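Local coordinates for protein endonuclease II (Enterobacteria phage t4, PDB 2WSH) that nicks and cleaves cytosine-containing double-stranded DNA of the host in a sequence-specific, magnesium-dependent way, so that its nucleotides can be reused for phage DNA synthesis, at residues P37-V42 against A101-N106; I55-N60 against T120-A125; Y20-L25 against G94-F99. The protein carries 1 engineered substitution. All coordinates share one frame; numbering follows the deposited sequence.

Interaction 1: P37-V42 against A101-N106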
# COMPACT_ATOMS: atom_id res chain seq x y z
N PRO A 37 -5.75 -7.25 -28.73
CA PRO A 37 -5.63 -5.94 -28.09
C PRO A 37 -4.40 -5.95 -27.20
O PRO A 37 -3.89 -7.02 -26.88
CB PRO A 37 -6.89 -5.85 -27.22
CG PRO A 37 -7.80 -6.95 -27.69
CD PRO A 37 -6.89 -8.02 -28.20
N ASN A 38 -3.90 -4.79 -26.80
CA ASN A 38 -2.71 -4.78 -25.96
C ASN A 38 -3.05 -4.90 -24.48
O ASN A 38 -4.16 -4.60 -24.05
CB ASN A 38 -1.83 -3.56 -26.24
CG ASN A 38 -0.34 -3.88 -26.08
OD1 ASN A 38 0.51 -3.20 -26.65
ND2 ASN A 38 -0.04 -4.92 -25.32
N LYS A 39 -2.07 -5.37 -23.72
CA LYS A 39 -2.24 -5.66 -22.31
C LYS A 39 -0.92 -5.32 -21.63
O LYS A 39 0.13 -5.82 -22.02
CB LYS A 39 -2.61 -7.13 -22.11
CG LYS A 39 -3.29 -7.43 -20.78
CD LYS A 39 -4.21 -8.63 -20.89
CE LYS A 39 -5.58 -8.24 -21.41
NZ LYS A 39 -6.44 -7.66 -20.34
N TYR A 40 -0.98 -4.43 -20.65
CA TYR A 40 0.23 -3.88 -20.05
C TYR A 40 0.38 -4.29 -18.59
O TYR A 40 -0.60 -4.52 -17.89
CB TYR A 40 0.22 -2.35 -20.14
CG TYR A 40 -0.14 -1.82 -21.51
CD1 TYR A 40 0.84 -1.63 -22.48
CD2 TYR A 40 -1.45 -1.51 -21.84
CE1 TYR A 40 0.52 -1.14 -23.74
CE2 TYR A 40 -1.79 -1.02 -23.09
CZ TYR A 40 -0.80 -0.84 -24.04
OH TYR A 40 -1.13 -0.36 -25.28
N ASN A 41 1.63 -4.39 -18.14
CA ASN A 41 1.93 -4.59 -16.73
C ASN A 41 1.33 -5.88 -16.17
O ASN A 41 0.52 -5.86 -15.25
CB ASN A 41 1.42 -3.39 -15.92
CG ASN A 41 2.10 -3.25 -14.58
OD1 ASN A 41 1.57 -2.62 -13.67
ND2 ASN A 41 3.29 -3.83 -14.45
N VAL A 42 1.74 -7.02 -16.73
CA VAL A 42 1.16 -8.29 -16.33
C VAL A 42 2.20 -9.37 -16.06
O VAL A 42 3.34 -9.31 -16.52
CB VAL A 42 0.22 -8.85 -17.42
CG1 VAL A 42 -0.94 -7.90 -17.67
CG2 VAL A 42 1.00 -9.11 -18.70
N ALA A 101 -2.47 -14.27 -19.24
CA ALA A 101 -2.04 -13.03 -18.59
C ALA A 101 -2.77 -12.82 -17.27
O ALA A 101 -3.98 -13.03 -17.19
CB ALA A 101 -2.25 -11.85 -19.51
N ARG A 102 -2.02 -12.41 -16.25
CA ARG A 102 -2.60 -12.03 -14.97
C ARG A 102 -2.33 -10.55 -14.72
O ARG A 102 -1.18 -10.14 -14.55
CB ARG A 102 -2.02 -12.88 -13.84
CG ARG A 102 -2.29 -12.32 -12.44
CD ARG A 102 -1.73 -13.24 -11.36
NE ARG A 102 -1.64 -12.57 -10.06
CZ ARG A 102 -2.57 -12.64 -9.11
NH1 ARG A 102 -3.67 -13.36 -9.30
NH2 ARG A 102 -2.39 -11.99 -7.97
N GLN A 103 -3.39 -9.75 -14.71
CA GLN A 103 -3.23 -8.30 -14.61
C GLN A 103 -2.68 -7.88 -13.26
O GLN A 103 -3.23 -8.23 -12.22
CB GLN A 103 -4.56 -7.58 -14.88
CG GLN A 103 -4.43 -6.06 -14.94
CD GLN A 103 -3.57 -5.58 -16.09
OE1 GLN A 103 -3.89 -5.79 -17.26
NE2 GLN A 103 -2.46 -4.92 -15.76
N CYS A 104 -1.58 -7.13 -13.28
CA CYS A 104 -1.02 -6.57 -12.06
C CYS A 104 -1.18 -5.05 -12.07
O CYS A 104 -1.69 -4.48 -13.04
CB CYS A 104 0.45 -6.96 -11.92
SG CYS A 104 0.74 -8.71 -11.50
N PHE A 105 -0.76 -4.40 -11.00
CA PHE A 105 -0.98 -2.97 -10.85
C PHE A 105 0.23 -2.28 -10.23
O PHE A 105 1.29 -2.88 -10.07
CB PHE A 105 -2.21 -2.72 -9.99
CG PHE A 105 -2.12 -3.34 -8.63
CD1 PHE A 105 -1.78 -2.58 -7.53
CD2 PHE A 105 -2.36 -4.69 -8.46
CE1 PHE A 105 -1.68 -3.15 -6.28
CE2 PHE A 105 -2.27 -5.27 -7.21
CZ PHE A 105 -1.92 -4.49 -6.12
N ASN A 106 0.05 -1.01 -9.88
CA ASN A 106 1.13 -0.24 -9.27
C ASN A 106 0.76 0.33 -7.90
O ASN A 106 -0.39 0.69 -7.65
CB ASN A 106 1.58 0.87 -10.21
CG ASN A 106 2.31 0.34 -11.43
OD1 ASN A 106 3.50 0.03 -11.36
ND2 ASN A 106 1.59 0.23 -12.54
O HOH W 1 -6.42 -5.95 -18.25
O HOH W 2 -3.53 -3.71 -19.17
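Gln-103 and Cys-104 bond to Tyr-40 and Asn-41, in the loop that leads into strand 42-48 of the GIY-YIG domain. Asn-41 and Val-42 form a G1 beta bulge, since both face Thr-58 on the neighbouring strand. On the other edge Val-42 is an antiparallel, non-hydrogen-bonded pair with Gln-103, and their side chains lie on the same face of the sheet. The amide of Gln-103 does most of the polar work. Gln-103 NE2 gives one hydrogen bond to Tyr-40 O at 2.9 Å, nearly along the C=O axis. A second, almost straight bond runs from Gln-103 NE2 back to Cys-104 O at 2.9 Å, on a lone pair. Both acceptors lie close to the amide plane, so the two bonds fix the rotation of the group. The bend at chi2 (64°) turns the amide back toward the loop. Gln-103 OE1 accepts from a water held by Tyr-40 N. A second water, held by Lys-39 NZ, lies 2.7 Å from Gln-103 OE1 and probably donates to it. The backbone adds a bond from Cys-104 N to Asn-41 O at 3.1 Å. Val-42 CG1 rests against the amide, 3.7 Å from Gln-103 OE1. Apolar contact is modest: Val-42 CG2 lies 4.3 Å from Ala-101 CB, and Lys-39 CD passes 4.0 Å from Ala-101 CB.

Further out, Val-42 is bonded through its backbone to Thr-58, and Arg-102 to Ile-43. The side chain of Arg-102 leaves on the other face of its strand, where NE forms a salt bridge with Glu-124. Phe-105 meets Phe-105 of the third subunit. At the far end of the contact the amide planes of Asn-41 and Asn-106 are 13° apart, with Asn-41 OD1 3.1 Å from Asn-106 ND2.

Interaction 2: I55-N60 against T120-A125. Engineered in segment 120-125: Ala-125 (natural residue Glu).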
# COMPACT_ATOMS: atom_id res chain seq x y z
N ILE A 55 6.84 -18.66 -16.36
CA ILE A 55 6.23 -17.45 -15.81
C ILE A 55 7.12 -16.26 -16.15
O ILE A 55 8.29 -16.24 -15.79
CB ILE A 55 6.09 -17.53 -14.28
CG1 ILE A 55 5.00 -18.53 -13.89
CG2 ILE A 55 5.76 -16.16 -13.71
CD1 ILE A 55 3.60 -18.05 -14.18
N GLY A 56 6.56 -15.29 -16.86
CA GLY A 56 7.29 -14.08 -17.19
C GLY A 56 6.59 -12.84 -16.68
O GLY A 56 5.45 -12.91 -16.21
N LYS A 57 7.27 -11.70 -16.75
CA LYS A 57 6.63 -10.42 -16.46
C LYS A 57 6.93 -9.47 -17.61
O LYS A 57 7.97 -9.59 -18.26
CB LYS A 57 7.14 -9.85 -15.14
CG LYS A 57 8.63 -9.55 -15.13
CD LYS A 57 9.09 -9.11 -13.75
CE LYS A 57 10.58 -8.76 -13.74
NZ LYS A 57 11.08 -8.49 -12.37
N THR A 58 6.02 -8.53 -17.87
CA THR A 58 6.20 -7.60 -18.98
C THR A 58 5.38 -6.31 -18.83
O THR A 58 4.27 -6.33 -18.29
CB THR A 58 5.86 -8.25 -20.33
OG1 THR A 58 6.15 -7.34 -21.40
CG2 THR A 58 4.40 -8.65 -20.39
N LYS A 59 5.94 -5.21 -19.32
CA LYS A 59 5.23 -3.93 -19.35
C LYS A 59 4.26 -3.89 -20.53
O LYS A 59 3.38 -3.03 -20.58
CB LYS A 59 6.23 -2.78 -19.47
CG LYS A 59 7.17 -2.60 -18.29
CD LYS A 59 8.39 -1.79 -18.70
CE LYS A 59 9.40 -1.62 -17.57
NZ LYS A 59 9.17 -0.38 -16.77
N ASN A 60 4.44 -4.81 -21.48
CA ASN A 60 3.70 -4.78 -22.74
C ASN A 60 3.64 -6.15 -23.40
O ASN A 60 4.58 -6.57 -24.08
CB ASN A 60 4.36 -3.76 -23.68
CG ASN A 60 3.56 -3.54 -24.95
OD1 ASN A 60 2.82 -4.41 -25.40
ND2 ASN A 60 3.73 -2.37 -25.55
N THR A 120 3.70 -4.39 -9.09
CA THR A 120 3.50 -5.64 -8.37
C THR A 120 3.98 -6.87 -9.15
O THR A 120 4.23 -7.92 -8.56
CB THR A 120 2.03 -5.85 -7.94
OG1 THR A 120 1.19 -5.94 -9.09
CG2 THR A 120 1.57 -4.70 -7.06
N ILE A 121 4.12 -6.75 -10.47
CA ILE A 121 4.72 -7.84 -11.23
C ILE A 121 6.10 -8.17 -10.66
O ILE A 121 6.51 -9.32 -10.63
CB ILE A 121 4.87 -7.53 -12.74
CG1 ILE A 121 5.65 -6.23 -12.95
CG2 ILE A 121 3.50 -7.46 -13.41
CD1 ILE A 121 6.07 -6.00 -14.39
N ASP A 122 6.80 -7.14 -10.20
CA ASP A 122 8.13 -7.31 -9.62
C ASP A 122 8.08 -8.12 -8.33
O ASP A 122 9.04 -8.79 -7.96
CB ASP A 122 8.80 -5.96 -9.37
CG ASP A 122 9.32 -5.33 -10.64
OD1 ASP A 122 9.43 -6.04 -11.65
OD2 ASP A 122 9.62 -4.12 -10.61
N LEU A 123 6.94 -8.06 -7.65
CA LEU A 123 6.73 -8.79 -6.41
C LEU A 123 6.20 -10.20 -6.65
O LEU A 123 6.50 -11.13 -5.90
CB LEU A 123 5.72 -8.06 -5.52
CG LEU A 123 6.12 -6.71 -4.92
CD1 LEU A 123 4.95 -6.15 -4.12
CD2 LEU A 123 7.36 -6.85 -4.06
N GLU A 124 5.39 -10.36 -7.70
CA GLU A 124 4.67 -11.61 -7.92
C GLU A 124 5.48 -12.66 -8.68
O GLU A 124 5.41 -13.84 -8.37
CB GLU A 124 3.34 -11.34 -8.63
CG GLU A 124 2.30 -10.65 -7.76
CD GLU A 124 0.89 -10.84 -8.29
OE1 GLU A 124 0.73 -11.42 -9.38
OE2 GLU A 124 -0.06 -10.41 -7.60
N ALA A 125 6.23 -12.22 -9.68
CA ALA A 125 6.99 -13.15 -10.51
C ALA A 125 7.87 -14.09 -9.68
O ALA A 125 7.82 -15.31 -9.88
CB ALA A 125 7.82 -12.40 -11.55
O HOH W 3 11.32 -9.35 -9.85
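Lys-57 NZ and Asp-122 OD1 form a salt bridge, 3.0 Å long, between strand 51-58 and helix 121-132. The ammonium group comes from above the carboxylate plane, 39° out of it, and the two side chains cross at about a right angle. A water adds a second link. It accepts from Lys-57 NZ at 2.7 Å and donates to Asp-122 O, so the lysine tip is held both at the aspartate side chain and at the helix backbone.

The lysine reaches this place with CG between its own backbone N and carbonyl carbon (chi1 63°) and with the rest of the chain extended. On the way its methylenes cross the helix, touching Ile-121 and then Ala-125. Lys-57 CB packs on Ile-121 CB at 4.0 Å. Lys-57 CD passes 4.2 Å from CB of Ala-125, an engineered residue where the natural protein has Glu. Ile-121 CD1 reaches 4.3 Å from Thr-58 N. Ile-43 of strand 42-48 also touches Ile-55, Lys-57 and Ala-125.

At the end of the strand Thr-58 OG1 accepts from Asn-60 N, an ST turn, and Asn-60 is the N-cap of helix 61-73. Helix 121-132 is laid antiparallel against strand 51-58, with segment axes 8.7 Å apart at 174°. This is a helix packed on the sheet of the GIY-YIG nuclease domain.

Interaction 3: Y20-L25 against G94-F99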
# COMPACT_ATOMS: atom_id res chain seq x y z
N TYR A 20 -4.76 -15.20 -23.20
CA TYR A 20 -4.51 -14.02 -24.01
C TYR A 20 -4.48 -14.39 -25.48
O TYR A 20 -5.20 -13.80 -26.29
CB TYR A 20 -3.20 -13.36 -23.59
CG TYR A 20 -2.84 -12.13 -24.39
CD1 TYR A 20 -3.60 -10.97 -24.30
CD2 TYR A 20 -1.73 -12.12 -25.22
CE1 TYR A 20 -3.26 -9.84 -25.04
CE2 TYR A 20 -1.39 -11.01 -25.96
CZ TYR A 20 -2.16 -9.87 -25.86
OH TYR A 20 -1.81 -8.76 -26.59
N THR A 21 -3.65 -15.36 -25.84
CA THR A 21 -3.61 -15.82 -27.22
C THR A 21 -2.98 -17.20 -27.35
O THR A 21 -2.46 -17.76 -26.39
CB THR A 21 -2.85 -14.83 -28.14
OG1 THR A 21 -3.05 -15.20 -29.51
CG2 THR A 21 -1.35 -14.85 -27.84
N GLU A 22 -3.06 -17.74 -28.56
CA GLU A 22 -2.48 -19.03 -28.88
C GLU A 22 -1.59 -18.86 -30.10
O GLU A 22 -1.88 -18.03 -30.96
CB GLU A 22 -3.60 -20.03 -29.16
CG GLU A 22 -3.14 -21.40 -29.64
CD GLU A 22 -4.27 -22.42 -29.64
OE1 GLU A 22 -5.27 -22.19 -28.92
OE2 GLU A 22 -4.16 -23.45 -30.33
N LEU A 23 -0.50 -19.61 -30.16
CA LEU A 23 0.37 -19.57 -31.33
C LEU A 23 0.09 -20.77 -32.23
O LEU A 23 -0.18 -21.87 -31.74
CB LEU A 23 1.84 -19.55 -30.92
CG LEU A 23 2.31 -18.34 -30.11
CD1 LEU A 23 3.81 -18.40 -29.91
CD2 LEU A 23 1.92 -17.05 -30.81
N GLU A 24 0.15 -20.56 -33.54
CA GLU A 24 -0.14 -21.63 -34.48
C GLU A 24 0.62 -21.48 -35.80
O GLU A 24 0.73 -20.39 -36.35
CB GLU A 24 -1.65 -21.72 -34.74
CG GLU A 24 -2.34 -20.37 -34.89
CD GLU A 24 -3.82 -20.44 -34.56
OE1 GLU A 24 -4.26 -21.47 -34.01
OE2 GLU A 24 -4.54 -19.46 -34.85
N LEU A 25 1.17 -22.60 -36.28
CA LEU A 25 1.90 -22.63 -37.53
C LEU A 25 0.94 -22.71 -38.71
O LEU A 25 -0.10 -23.36 -38.62
CB LEU A 25 2.85 -23.83 -37.56
CG LEU A 25 3.99 -23.86 -36.54
CD1 LEU A 25 4.70 -25.21 -36.58
CD2 LEU A 25 4.98 -22.73 -36.79
N GLY A 94 4.01 -30.38 -32.86
CA GLY A 94 2.57 -30.32 -33.03
C GLY A 94 1.79 -30.01 -31.77
O GLY A 94 0.59 -30.25 -31.70
N SER A 95 2.48 -29.47 -30.77
CA SER A 95 1.85 -29.17 -29.48
C SER A 95 1.07 -27.86 -29.51
O SER A 95 1.25 -27.04 -30.40
CB SER A 95 2.91 -29.13 -28.38
OG SER A 95 3.54 -30.39 -28.24
N LYS A 96 0.21 -27.68 -28.51
CA LYS A 96 -0.55 -26.44 -28.37
C LYS A 96 0.20 -25.46 -27.49
O LYS A 96 0.62 -25.81 -26.39
CB LYS A 96 -1.92 -26.73 -27.76
CG LYS A 96 -2.88 -25.55 -27.82
CD LYS A 96 -3.86 -25.57 -26.67
CE LYS A 96 -4.39 -26.97 -26.41
NZ LYS A 96 -5.13 -27.06 -25.12
N VAL A 97 0.37 -24.23 -27.96
CA VAL A 97 1.14 -23.22 -27.24
C VAL A 97 0.28 -22.01 -26.89
O VAL A 97 -0.15 -21.27 -27.78
CB VAL A 97 2.36 -22.73 -28.06
CG1 VAL A 97 3.11 -21.65 -27.30
CG2 VAL A 97 3.27 -23.89 -28.41
N GLU A 98 0.05 -21.81 -25.60
CA GLU A 98 -0.84 -20.75 -25.15
C GLU A 98 -0.16 -19.76 -24.21
O GLU A 98 0.72 -20.12 -23.43
CB GLU A 98 -2.06 -21.35 -24.44
CG GLU A 98 -2.91 -22.25 -25.32
CD GLU A 98 -4.01 -22.95 -24.55
OE1 GLU A 98 -3.68 -23.70 -23.60
OE2 GLU A 98 -5.19 -22.76 -24.89
N PHE A 99 -0.58 -18.50 -24.30
CA PHE A 99 -0.16 -17.47 -23.37
C PHE A 99 -1.35 -17.02 -22.54
O PHE A 99 -2.41 -16.71 -23.08
CB PHE A 99 0.41 -16.28 -24.13
CG PHE A 99 1.76 -16.53 -24.73
CD1 PHE A 99 2.91 -16.13 -24.07
CD2 PHE A 99 1.89 -17.18 -25.95
CE1 PHE A 99 4.16 -16.36 -24.61
CE2 PHE A 99 3.13 -17.42 -26.49
CZ PHE A 99 4.27 -17.01 -25.83
O HOH W 4 -0.90 -23.94 -30.46
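Leu-23 packs on Val-97 and Phe-99 across two antiparallel strands. Leu-23 N gives a hydrogen bond to Val-97 O at 2.9 Å. From there the side chain leaves on the face that also carries Thr-21, Val-97 and Phe-99. Leu-23 CB lies 4.1 Å from Val-97 O. CG stands anti to the carbonyl carbon (chi1 -63°), which brings Leu-23 CG 3.8 Å from Phe-99 CE2. Leu-23 CD1 comes closest, 3.6 Å from Phe-99 CE2. It meets the ring at its edge, near the plane, and also touches Val-97 CG1. Ile-87 of helix 82-92 and Leu-34 continue this apolar patch.

The other face is charged. Glu-22 OE1 and Glu-98 OE2 lie 4.1 Å apart, with carboxylate planes 85° apart. Lys-19 forms a salt bridge with each of these oxygens and probably eases their repulsion. Glu-22 OE2 approaches Lys-96 CG, the side chains crossing at about a right angle, while Lys-96 NZ pairs with Asp-50. A water near the strand ends accepts from Val-97 N; its short approach to Leu-23 O is doubtful.

Between the faces, Phe-99 N bonds to Thr-21 O at 2.9 Å and almost straight. Phe-99 O receives Tyr-20 N at 2.8 Å and, weakly, Thr-21 N. Tyr-20 and Thr-21 thus both face Phe-99, and the arrangement is a classic beta bulge in an antiparallel sheet.

How the interactions relate
All three contacts reach one antiparallel sheet. Interactions 1 and 3 share strand 97-111, with centres about 19 Å apart. They meet where Tyr-20 OH lies 2.7 Å from Pro-37 O, a probable hydrogen bond. Interactions 1 and 2 are closer, with centres about 9 Å apart, and Tyr-40 CB packs 3.3 Å from Lys-59 O. Interactions 2 and 3 do not touch and lie on opposite sides of the chain's centre. Interaction 2 holds the engineered Ala-125, within the GIY-YIG catalytic domain; the natural Glu there probably binds the metal, as in related nucleases. A phosphate ion, probably from the crystallisation liquor, sits about 6 Å from the side chain of Thr-58. Interactions 1 and 2 also touch the fourth subunit.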